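1,4-beta-N-Acetylmuramidase M1 (Streptomyces coelicolor, PDB 1JFX) hydrolyses the beta-1,4 linkages between N-acetylmuramic acid and N-acetylglucosamine in peptidoglycan, acting as both a lysozyme and a diacetylmuramidase. Local coordinates at residues Gly4-Asp9 and Trp182-Thr187; Ala47-Ala52 and Ile57-Tyr62; Pro159-His164 and Asp198-Asn203. All coordinates share one frame; numbering follows the deposited sequence.

Contact 1 of 3, residues Gly4-Asp9 and Trp182-Thr187; sequences GVQGID and WQYSAT
Two side-chain hydrogen bonds, Tyr184 to Gln6 and Gln183 to Asp9, bridge two strands of the beta/alpha-barrel of this family 25 glycosidase, 6-10 and 181-185, on either side of strand 196-202. They pass on opposite faces of that middle strand. On one, the chains of Gln6 and Tyr184 cross at about a right angle. The Gln6 chain bends at its second torsion (chi2 -76°), which brings its amide to the edge of the phenol ring, and Tyr184 OH donates to Gln6 OE1 over 2.6 Å. The hydroxyl approaches somewhat out of the carbonyl plane, with amide and ring turned 58° apart. Gln6 NE2 donates to the backbone carbonyls of Ser3 and Asp1.

On the barrel-interior face, Gln183 reaches out fully extended and also meets Asp9 crosswise. Gln183 NE2 donates to Asp9 OD2 at 2.8 Å, on the syn side but 27° out of the carboxylate plane, while the oxygen lies in the plane of the Gln183 amide; Asn200 ND2 donates to the same oxygen. Asp9 is a predicted active-site residue, and Tyr138 and Trp165 hold Gln183 by its OE1. A water closes the group: it donates to Asp9 OD1 and accepts from Gln183 NE2, each at 3.0 Å.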
loop_
_atom_site.group_PDB
_atom_site.type_symbol
_atom_site.label_atom_id
_atom_site.label_comp_id
_atom_site.label_asym_id
_atom_site.label_seq_id
_atom_site.Cartn_x
_atom_site.Cartn_y
_atom_site.Cartn_z
ATOM N N GLY A 4 13.658 11.146 8.673
ATOM C CA GLY A 4 13.130 11.643 7.419
ATOM C C GLY A 4 11.612 11.642 7.342
ATOM O O GLY A 4 10.920 11.770 8.364
ATOM N N VAL A 5 11.102 11.508 6.120
ATOM C CA VAL A 5 9.665 11.514 5.865
ATOM C C VAL A 5 9.030 10.230 6.427
ATOM O O VAL A 5 9.425 9.116 6.082
ATOM C CB VAL A 5 9.395 11.664 4.347
ATOM C CG1 VAL A 5 7.892 11.567 4.068
ATOM C CG2 VAL A 5 9.936 13.031 3.854
ATOM N N GLN A 6 8.033 10.413 7.287
ATOM C CA GLN A 6 7.380 9.305 7.992
ATOM C C GLN A 6 5.879 9.235 7.771
ATOM O O GLN A 6 5.241 10.242 7.475
ATOM C CB GLN A 6 7.637 9.469 9.496
ATOM C CG GLN A 6 9.086 9.277 9.908
ATOM C CD GLN A 6 9.468 7.816 9.930
ATOM O OE1 GLN A 6 8.758 6.983 10.519
ATOM N NE2 GLN A 6 10.598 7.486 9.294
ATOM N N GLY A 7 5.318 8.041 7.940
ATOM C CA GLY A 7 3.880 7.891 7.773
ATOM C C GLY A 7 3.363 6.675 8.504
ATOM O O GLY A 7 4.115 5.994 9.213
ATOM N N ILE A 8 2.077 6.403 8.344
ATOM C CA ILE A 8 1.467 5.228 8.961
ATOM C C ILE A 8 0.525 4.590 7.965
ATOM O O ILE A 8 0.303 5.123 6.881
ATOM C CB ILE A 8 0.632 5.590 10.224
ATOM C CG1 ILE A 8 -0.503 6.559 9.856
ATOM C CG2 ILE A 8 1.534 6.199 11.308
ATOM C CD1 ILE A 8 -1.473 6.835 11.020
ATOM N N ASP A 9 0.023 3.409 8.295
ATOM C CA ASP A 9 -1.007 2.782 7.463
ATOM C C ASP A 9 -1.965 2.206 8.485
ATOM O O ASP A 9 -1.556 1.781 9.578
ATOM C CB ASP A 9 -0.471 1.725 6.484
ATOM C CG ASP A 9 0.171 0.541 7.165
ATOM O OD1 ASP A 9 -0.547 -0.403 7.585
ATOM O OD2 ASP A 9 1.412 0.564 7.264
ATOM N N TRP A 182 8.618 1.742 3.304
ATOM C CA TRP A 182 9.077 0.613 4.099
ATOM C C TRP A 182 8.320 0.583 5.423
ATOM O O TRP A 182 8.371 1.532 6.206
ATOM C CB TRP A 182 10.591 0.724 4.328
ATOM C CG TRP A 182 11.166 -0.143 5.418
ATOM C CD1 TRP A 182 10.744 -1.388 5.816
ATOM C CD2 TRP A 182 12.282 0.190 6.252
ATOM N NE1 TRP A 182 11.541 -1.842 6.854
ATOM C CE2 TRP A 182 12.487 -0.891 7.135
ATOM C CE3 TRP A 182 13.128 1.305 6.337
ATOM C CZ2 TRP A 182 13.505 -0.887 8.097
ATOM C CZ3 TRP A 182 14.138 1.308 7.290
ATOM C CH2 TRP A 182 14.313 0.217 8.159
ATOM N N GLN A 183 7.581 -0.504 5.644
ATOM C CA GLN A 183 6.836 -0.674 6.892
ATOM C C GLN A 183 7.827 -1.355 7.833
ATOM O O GLN A 183 8.143 -2.534 7.655
ATOM C CB GLN A 183 5.626 -1.574 6.665
ATOM C CG GLN A 183 4.635 -1.592 7.826
ATOM C CD GLN A 183 3.534 -2.577 7.545
ATOM O OE1 GLN A 183 3.775 -3.788 7.525
ATOM N NE2 GLN A 183 2.324 -2.074 7.282
ATOM N N TYR A 184 8.299 -0.617 8.837
ATOM C CA TYR A 184 9.318 -1.134 9.753
ATOM C C TYR A 184 8.832 -1.538 11.127
ATOM O O TYR A 184 9.606 -2.055 11.941
ATOM C CB TYR A 184 10.458 -0.111 9.877
ATOM C CG TYR A 184 10.044 1.229 10.446
ATOM C CD1 TYR A 184 9.998 1.432 11.820
ATOM C CD2 TYR A 184 9.688 2.293 9.605
ATOM C CE1 TYR A 184 9.611 2.650 12.353
ATOM C CE2 TYR A 184 9.293 3.533 10.135
ATOM C CZ TYR A 184 9.263 3.692 11.516
ATOM O OH TYR A 184 8.910 4.882 12.087
ATOM N N SER A 185 7.556 -1.297 11.394
ATOM C CA SER A 185 6.973 -1.684 12.670
ATOM C C SER A 185 5.470 -1.817 12.562
ATOM O O SER A 185 4.836 -1.087 11.802
ATOM C CB SER A 185 7.280 -0.651 13.749
ATOM O OG SER A 185 6.674 -1.023 14.981
ATOM N N ALA A 186 4.918 -2.761 13.321
ATOM C CA ALA A 186 3.480 -2.951 13.376
ATOM C C ALA A 186 3.040 -2.670 14.808
ATOM O O ALA A 186 1.865 -2.833 15.143
ATOM C CB ALA A 186 3.112 -4.388 12.987
ATOM N N THR A 187 3.983 -2.237 15.643
ATOM C CA THR A 187 3.704 -1.994 17.054
ATOM C C THR A 187 4.102 -0.599 17.521
ATOM O O THR A 187 4.514 -0.407 18.671
ATOM C CB THR A 187 4.447 -3.039 17.913
ATOM O OG1 THR A 187 5.836 -3.065 17.541
ATOM C CG2 THR A 187 3.837 -4.418 17.703
HETATM O O HOH W 1 -0.240 -2.986 6.141
#

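Contact 2 of 3, residues Ala47-Ala52 and Ile57-Tyr62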
loop_
_atom_site.group_PDB
_atom_site.type_symbol
_atom_site.label_atom_id
_atom_site.label_comp_id
_atom_site.label_asym_id
_atom_site.label_seq_id
_atom_site.Cartn_x
_atom_site.Cartn_y
_atom_site.Cartn_z
ATOM N N ALA A 47 -14.329 7.572 6.447
ATOM C CA ALA A 47 -13.996 8.573 7.445
ATOM C C ALA A 47 -12.491 8.809 7.472
ATOM O O ALA A 47 -12.046 9.947 7.526
ATOM C CB ALA A 47 -14.495 8.139 8.822
ATOM N N ASN A 48 -11.698 7.745 7.419
ATOM C CA ASN A 48 -10.252 7.931 7.446
ATOM C C ASN A 48 -9.777 8.725 6.235
ATOM O O ASN A 48 -8.975 9.644 6.347
ATOM C CB ASN A 48 -9.522 6.587 7.478
ATOM C CG ASN A 48 -9.533 5.951 8.854
ATOM O OD1 ASN A 48 -9.556 6.653 9.868
ATOM N ND2 ASN A 48 -9.492 4.620 8.898
ATOM N N TYR A 49 -10.291 8.355 5.069
ATOM C CA TYR A 49 -9.906 8.998 3.824
ATOM C C TYR A 49 -10.247 10.486 3.854
ATOM O O TYR A 49 -9.461 11.322 3.410
ATOM C CB TYR A 49 -10.626 8.311 2.666
ATOM C CG TYR A 49 -10.038 8.556 1.298
ATOM C CD1 TYR A 49 -8.868 7.912 0.892
ATOM C CD2 TYR A 49 -10.688 9.381 0.383
ATOM C CE1 TYR A 49 -8.362 8.078 -0.409
ATOM C CE2 TYR A 49 -10.198 9.557 -0.911
ATOM C CZ TYR A 49 -9.039 8.902 -1.298
ATOM O OH TYR A 49 -8.569 9.052 -2.589
ATOM N N THR A 50 -11.420 10.806 4.393
ATOM C CA THR A 50 -11.856 12.196 4.477
ATOM C C THR A 50 -11.040 12.969 5.504
ATOM O O THR A 50 -10.489 14.045 5.207
ATOM C CB THR A 50 -13.355 12.267 4.875
ATOM O OG1 THR A 50 -14.140 11.638 3.857
ATOM C CG2 THR A 50 -13.818 13.725 5.045
ATOM N N ASN A 51 -10.951 12.410 6.710
ATOM C CA ASN A 51 -10.259 13.084 7.798
ATOM C C ASN A 51 -8.750 13.212 7.613
ATOM O O ASN A 51 -8.160 14.207 8.019
ATOM C CB ASN A 51 -10.601 12.391 9.123
ATOM C CG ASN A 51 -12.095 12.435 9.432
ATOM O OD1 ASN A 51 -12.812 13.333 8.980
ATOM N ND2 ASN A 51 -12.567 11.475 10.213
ATOM N N ALA A 52 -8.125 12.219 7.004
ATOM C CA ALA A 52 -6.687 12.318 6.758
ATOM C C ALA A 52 -6.461 13.479 5.789
ATOM O O ALA A 52 -5.562 14.296 5.986
ATOM C CB ALA A 52 -6.156 11.013 6.158
ATOM N N ILE A 57 -2.755 15.354 5.611
ATOM C CA ILE A 57 -1.927 14.164 5.419
ATOM C C ILE A 57 -2.021 13.755 3.941
ATOM O O ILE A 57 -3.112 13.746 3.362
ATOM C CB ILE A 57 -2.447 12.989 6.310
ATOM C CG1 ILE A 57 -2.234 13.298 7.799
ATOM C CG2 ILE A 57 -1.746 11.689 5.932
ATOM C CD1 ILE A 57 -0.760 13.304 8.235
ATOM N N ILE A 58 -0.882 13.462 3.315
ATOM C CA ILE A 58 -0.864 12.993 1.923
ATOM C C ILE A 58 -1.252 11.525 2.100
ATOM O O ILE A 58 -0.525 10.751 2.712
ATOM C CB ILE A 58 0.546 13.151 1.309
ATOM C CG1 ILE A 58 0.886 14.644 1.208
ATOM C CG2 ILE A 58 0.604 12.511 -0.065
ATOM C CD1 ILE A 58 2.323 14.921 0.812
ATOM N N ARG A 59 -2.409 11.143 1.575
ATOM C CA ARG A 59 -2.915 9.804 1.813
ATOM C C ARG A 59 -3.395 9.039 0.607
ATOM O O ARG A 59 -3.817 9.634 -0.382
ATOM C CB ARG A 59 -4.054 9.903 2.824
ATOM C CG ARG A 59 -5.187 10.862 2.398
ATOM C CD ARG A 59 -6.289 10.097 1.702
ATOM N NE ARG A 59 -7.428 10.949 1.344
ATOM C CZ ARG A 59 -7.501 11.670 0.229
ATOM N NH1 ARG A 59 -6.491 11.659 -0.633
ATOM N NH2 ARG A 59 -8.613 12.340 -0.066
ATOM N N GLY A 60 -3.338 7.713 0.717
ATOM C CA GLY A 60 -3.783 6.843 -0.361
ATOM C C GLY A 60 -4.538 5.657 0.218
ATOM O O GLY A 60 -4.629 5.506 1.439
ATOM N N ALA A 61 -5.078 4.819 -0.658
ATOM C CA ALA A 61 -5.850 3.642 -0.246
ATOM C C ALA A 61 -5.132 2.362 -0.649
ATOM O O ALA A 61 -4.298 2.372 -1.554
ATOM C CB ALA A 61 -7.205 3.672 -0.914
ATOM N N TYR A 62 -5.440 1.259 0.025
ATOM C CA TYR A 62 -4.842 -0.010 -0.379
ATOM C C TYR A 62 -5.888 -1.115 -0.467
ATOM O O TYR A 62 -6.933 -1.081 0.202
ATOM C CB TYR A 62 -3.657 -0.417 0.538
ATOM C CG TYR A 62 -3.957 -0.943 1.932
ATOM C CD1 TYR A 62 -4.282 -2.287 2.136
ATOM C CD2 TYR A 62 -3.795 -0.131 3.056
ATOM C CE1 TYR A 62 -4.423 -2.810 3.421
ATOM C CE2 TYR A 62 -3.940 -0.644 4.353
ATOM C CZ TYR A 62 -4.244 -1.984 4.522
ATOM O OH TYR A 62 -4.320 -2.532 5.774
#
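Tyr49 of helix 45-54 meets Arg59 of the following strand, 58-64, twice, once with its ring and once with its backbone carbonyl. Helix and strand complete a beta-alpha-beta crossover from strand 29-36, the repeating element of the barrel. The Tyr49 ring, its CG anti to the backbone N (chi1 -162°), leans out beside the helix, and the guanidinium of Arg59 lies flat over one face. The planes are 13° from parallel with centres 3.6 Å apart, a stack that is also a cation-pi contact. Arg59 NE sits above the ring while donating to Tyr49 O at 2.9 Å, nearly straight at 168°. The arginine chain bends at chi2, which swings the head group over the Tyr49 ring.

One turn further on, Ala52 points at the strand. Its methyl packs against the aliphatic start of the arginine, CB to Arg59 CG 3.9 Å, and its carbonyl O accepts from Ile57 N at 3.0 Å where the chain comes off the helix. Ala52 CB also faces Ile57 CB at 4.2 Å.

Arg59 NH1 is hydrogen-bonded to Thr92 OG1, so the guanidinium is held by hydrogen bonds from NE and NH1, the first close to its plane, and across one face by the ring. Such a grip would limit its rotation, and the pi face and the Tyr49 carbonyl probably stabilise the buried positive charge.

Contact 3 of 3, residues Pro159-His164 and Asp198-Asn203; sequences PFWVAH and DRNKFN
Trp161 and Asn200 reach each other from strands that run in opposite senses but are not paired. Strand 181-185 lies between them in the sheet, parallel to 160-163 and antiparallel to 196-202. The nearest CA atoms, Trp161 CA and Phe202 CA, are 8.9 Å apart, and the contact rests on side chains alone.

The indole of Trp161 stretches away from its strand; a chi1 of 176° swings the ring opposite the backbone N and carries its NE1 corner across the gap. Asn200 points toward it from the other side, and the two side chains cross at about a right angle. Trp161 NE1 donates to Asn200 OD1 at 2.9 Å, but the bond is bent: the N-H...O angle is 134°, and the oxygen sits somewhat off the indole plane. Seen from the amide, the donor stands well above the carbonyl plane, away from either lone-pair direction. The indole and amide planes are 77° apart, in keeping with this approach from above. The same oxygen lies close to the six-membered ring, with Asn200 OD1 to Trp161 CZ2 at 3.3 Å, so it rests against the indole's nitrogen-bearing rim rather than at one point.

The bond settles which way round the asparagine amide lies. With OD1 turned to the tryptophan, Asn200 ND2 faces Asp9 and donates to its OD2. This is consistent with Trp161, which also touches Asp9, positioning the asparagine that binds a predicted active-site carboxylate.

Around the pair the barrel interior is rich in aromatic rings. Tyr138 of strand 136-139 meets the Trp161 indole edge-to-face, Tyr31 of strand 29-36 also lies against it, and Gln183 of the intervening strand 181-185 touches both Trp161 and Asn200.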
loop_
_atom_site.group_PDB
_atom_site.type_symbol
_atom_site.label_atom_id
_atom_site.label_comp_id
_atom_site.label_asym_id
_atom_site.label_seq_id
_atom_site.Cartn_x
_atom_site.Cartn_y
_atom_site.Cartn_z
ATOM N N PRO A 159 6.143 0.918 -7.847
ATOM C CA PRO A 159 7.020 1.329 -6.743
ATOM C C PRO A 159 6.866 0.201 -5.705
ATOM O O PRO A 159 5.804 -0.434 -5.617
ATOM C CB PRO A 159 6.382 2.626 -6.247
ATOM C CG PRO A 159 5.753 3.197 -7.494
ATOM C CD PRO A 159 5.179 1.989 -8.195
ATOM N N PHE A 160 7.901 -0.034 -4.903
ATOM C CA PHE A 160 7.877 -1.118 -3.924
ATOM C C PHE A 160 7.713 -0.645 -2.482
ATOM O O PHE A 160 8.474 0.193 -2.004
ATOM C CB PHE A 160 9.192 -1.916 -4.098
ATOM C CG PHE A 160 9.365 -3.088 -3.160
ATOM C CD1 PHE A 160 8.348 -4.020 -2.971
ATOM C CD2 PHE A 160 10.594 -3.302 -2.537
ATOM C CE1 PHE A 160 8.562 -5.154 -2.175
ATOM C CE2 PHE A 160 10.820 -4.436 -1.739
ATOM C CZ PHE A 160 9.803 -5.361 -1.561
ATOM N N TRP A 161 6.697 -1.172 -1.801
ATOM C CA TRP A 161 6.469 -0.859 -0.390
ATOM C C TRP A 161 6.779 -2.170 0.337
ATOM O O TRP A 161 5.998 -3.121 0.315
ATOM C CB TRP A 161 5.022 -0.426 -0.167
ATOM C CG TRP A 161 4.667 -0.164 1.270
ATOM C CD1 TRP A 161 5.506 -0.157 2.351
ATOM C CD2 TRP A 161 3.359 0.108 1.772
ATOM N NE1 TRP A 161 4.792 0.103 3.503
ATOM C CE2 TRP A 161 3.468 0.266 3.171
ATOM C CE3 TRP A 161 2.097 0.226 1.168
ATOM C CZ2 TRP A 161 2.360 0.537 3.983
ATOM C CZ3 TRP A 161 0.993 0.493 1.968
ATOM C CH2 TRP A 161 1.129 0.646 3.363
ATOM N N VAL A 162 7.945 -2.215 0.969
ATOM C CA VAL A 162 8.401 -3.425 1.636
ATOM C C VAL A 162 8.032 -3.500 3.100
ATOM O O VAL A 162 8.209 -2.538 3.840
ATOM C CB VAL A 162 9.941 -3.575 1.477
ATOM C CG1 VAL A 162 10.655 -2.335 1.983
ATOM C CG2 VAL A 162 10.427 -4.831 2.204
ATOM N N ALA A 163 7.507 -4.652 3.504
ATOM C CA ALA A 163 7.168 -4.867 4.905
ATOM C C ALA A 163 8.322 -5.669 5.496
ATOM O O ALA A 163 8.554 -6.799 5.088
ATOM C CB ALA A 163 5.860 -5.659 5.030
ATOM N N HIS A 164 9.060 -5.073 6.427
ATOM C CA HIS A 164 10.174 -5.768 7.070
ATOM C C HIS A 164 10.359 -5.109 8.422
ATOM O O HIS A 164 11.023 -4.066 8.565
ATOM C CB HIS A 164 11.448 -5.667 6.228
ATOM C CG HIS A 164 12.490 -6.652 6.636
ATOM N ND1 HIS A 164 13.644 -6.875 5.911
ATOM C CD2 HIS A 164 12.535 -7.499 7.690
ATOM C CE1 HIS A 164 14.351 -7.823 6.503
ATOM N NE2 HIS A 164 13.701 -8.218 7.585
ATOM N N ASP A 198 0.970 0.637 12.494
ATOM C CA ASP A 198 2.012 0.327 11.522
ATOM C C ASP A 198 2.709 1.630 11.156
ATOM O O ASP A 198 2.043 2.614 10.802
ATOM C CB ASP A 198 1.415 -0.241 10.235
ATOM C CG ASP A 198 0.778 -1.601 10.415
ATOM O OD1 ASP A 198 1.073 -2.289 11.411
ATOM O OD2 ASP A 198 -0.008 -2.002 9.518
ATOM N N ARG A 199 4.041 1.633 11.224
ATOM C CA ARG A 199 4.818 2.827 10.890
ATOM C C ARG A 199 5.629 2.586 9.631
ATOM O O ARG A 199 6.219 1.513 9.438
ATOM C CB ARG A 199 5.748 3.226 12.042
ATOM C CG ARG A 199 4.996 3.601 13.326
ATOM C CD ARG A 199 5.891 4.350 14.310
ATOM N NE ARG A 199 6.393 5.587 13.716
ATOM C CZ ARG A 199 7.204 6.439 14.336
ATOM N NH1 ARG A 199 7.599 6.188 15.577
ATOM N NH2 ARG A 199 7.642 7.530 13.703
ATOM N N ASN A 200 5.667 3.607 8.784
ATOM C CA ASN A 200 6.363 3.543 7.501
ATOM C C ASN A 200 7.312 4.696 7.297
ATOM O O ASN A 200 7.104 5.799 7.827
ATOM C CB ASN A 200 5.341 3.604 6.374
ATOM C CG ASN A 200 4.360 2.479 6.446
ATOM O OD1 ASN A 200 4.707 1.335 6.175
ATOM N ND2 ASN A 200 3.129 2.784 6.847
ATOM N N LYS A 201 8.347 4.431 6.505
ATOM C CA LYS A 201 9.314 5.450 6.122
ATOM C C LYS A 201 9.200 5.576 4.591
ATOM O O LYS A 201 8.913 4.589 3.898
ATOM C CB LYS A 201 10.731 4.995 6.496
ATOM C CG LYS A 201 11.820 5.985 6.120
ATOM C CD LYS A 201 13.156 5.531 6.695
ATOM C CE LYS A 201 14.331 6.290 6.094
ATOM N NZ LYS A 201 14.326 7.750 6.421
ATOM N N PHE A 202 9.379 6.792 4.073
ATOM C CA PHE A 202 9.354 7.031 2.626
ATOM C C PHE A 202 10.805 7.257 2.205
ATOM O O PHE A 202 11.531 8.000 2.870
ATOM C CB PHE A 202 8.512 8.268 2.291
ATOM C CG PHE A 202 8.661 8.739 0.866
ATOM C CD1 PHE A 202 8.065 8.038 -0.189
ATOM C CD2 PHE A 202 9.403 9.886 0.578
ATOM C CE1 PHE A 202 8.205 8.477 -1.520
ATOM C CE2 PHE A 202 9.549 10.334 -0.749
ATOM C CZ PHE A 202 8.947 9.624 -1.797
ATOM N N ASN A 203 11.224 6.631 1.108
ATOM C CA ASN A 203 12.611 6.749 0.661
ATOM C C ASN A 203 12.810 7.986 -0.201
ATOM O O ASN A 203 12.916 7.898 -1.426
ATOM C CB ASN A 203 13.007 5.487 -0.112
ATOM C CG ASN A 203 14.515 5.295 -0.190
ATOM O OD1 ASN A 203 15.281 6.113 0.313
ATOM N ND2 ASN A 203 14.942 4.207 -0.821
#

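All three contacts reach one barrel sheet and are largely buried, though Tyr49 in contact 2 is partly exposed while every touching residue of contacts 1 and 3 is buried. Contacts 1 and 3 touch, their centres about 6 Å apart, and their segments interleave along the chain. Contact 2, about 15 Å from contact 1 between centres, is nested within the loop that contact 1 closes and joins a helix to the barrel's outer side. Contacts 1 and 3 bridge non-neighbouring strands through a few side-chain hydrogen bonds; Gln183 and Asn200 both bind Asp9, while the Gln6–Tyr184 bond lies on the other face. Contact 2 buries more surface, mixing a flat stack, backbone carbonyls and methyl packing.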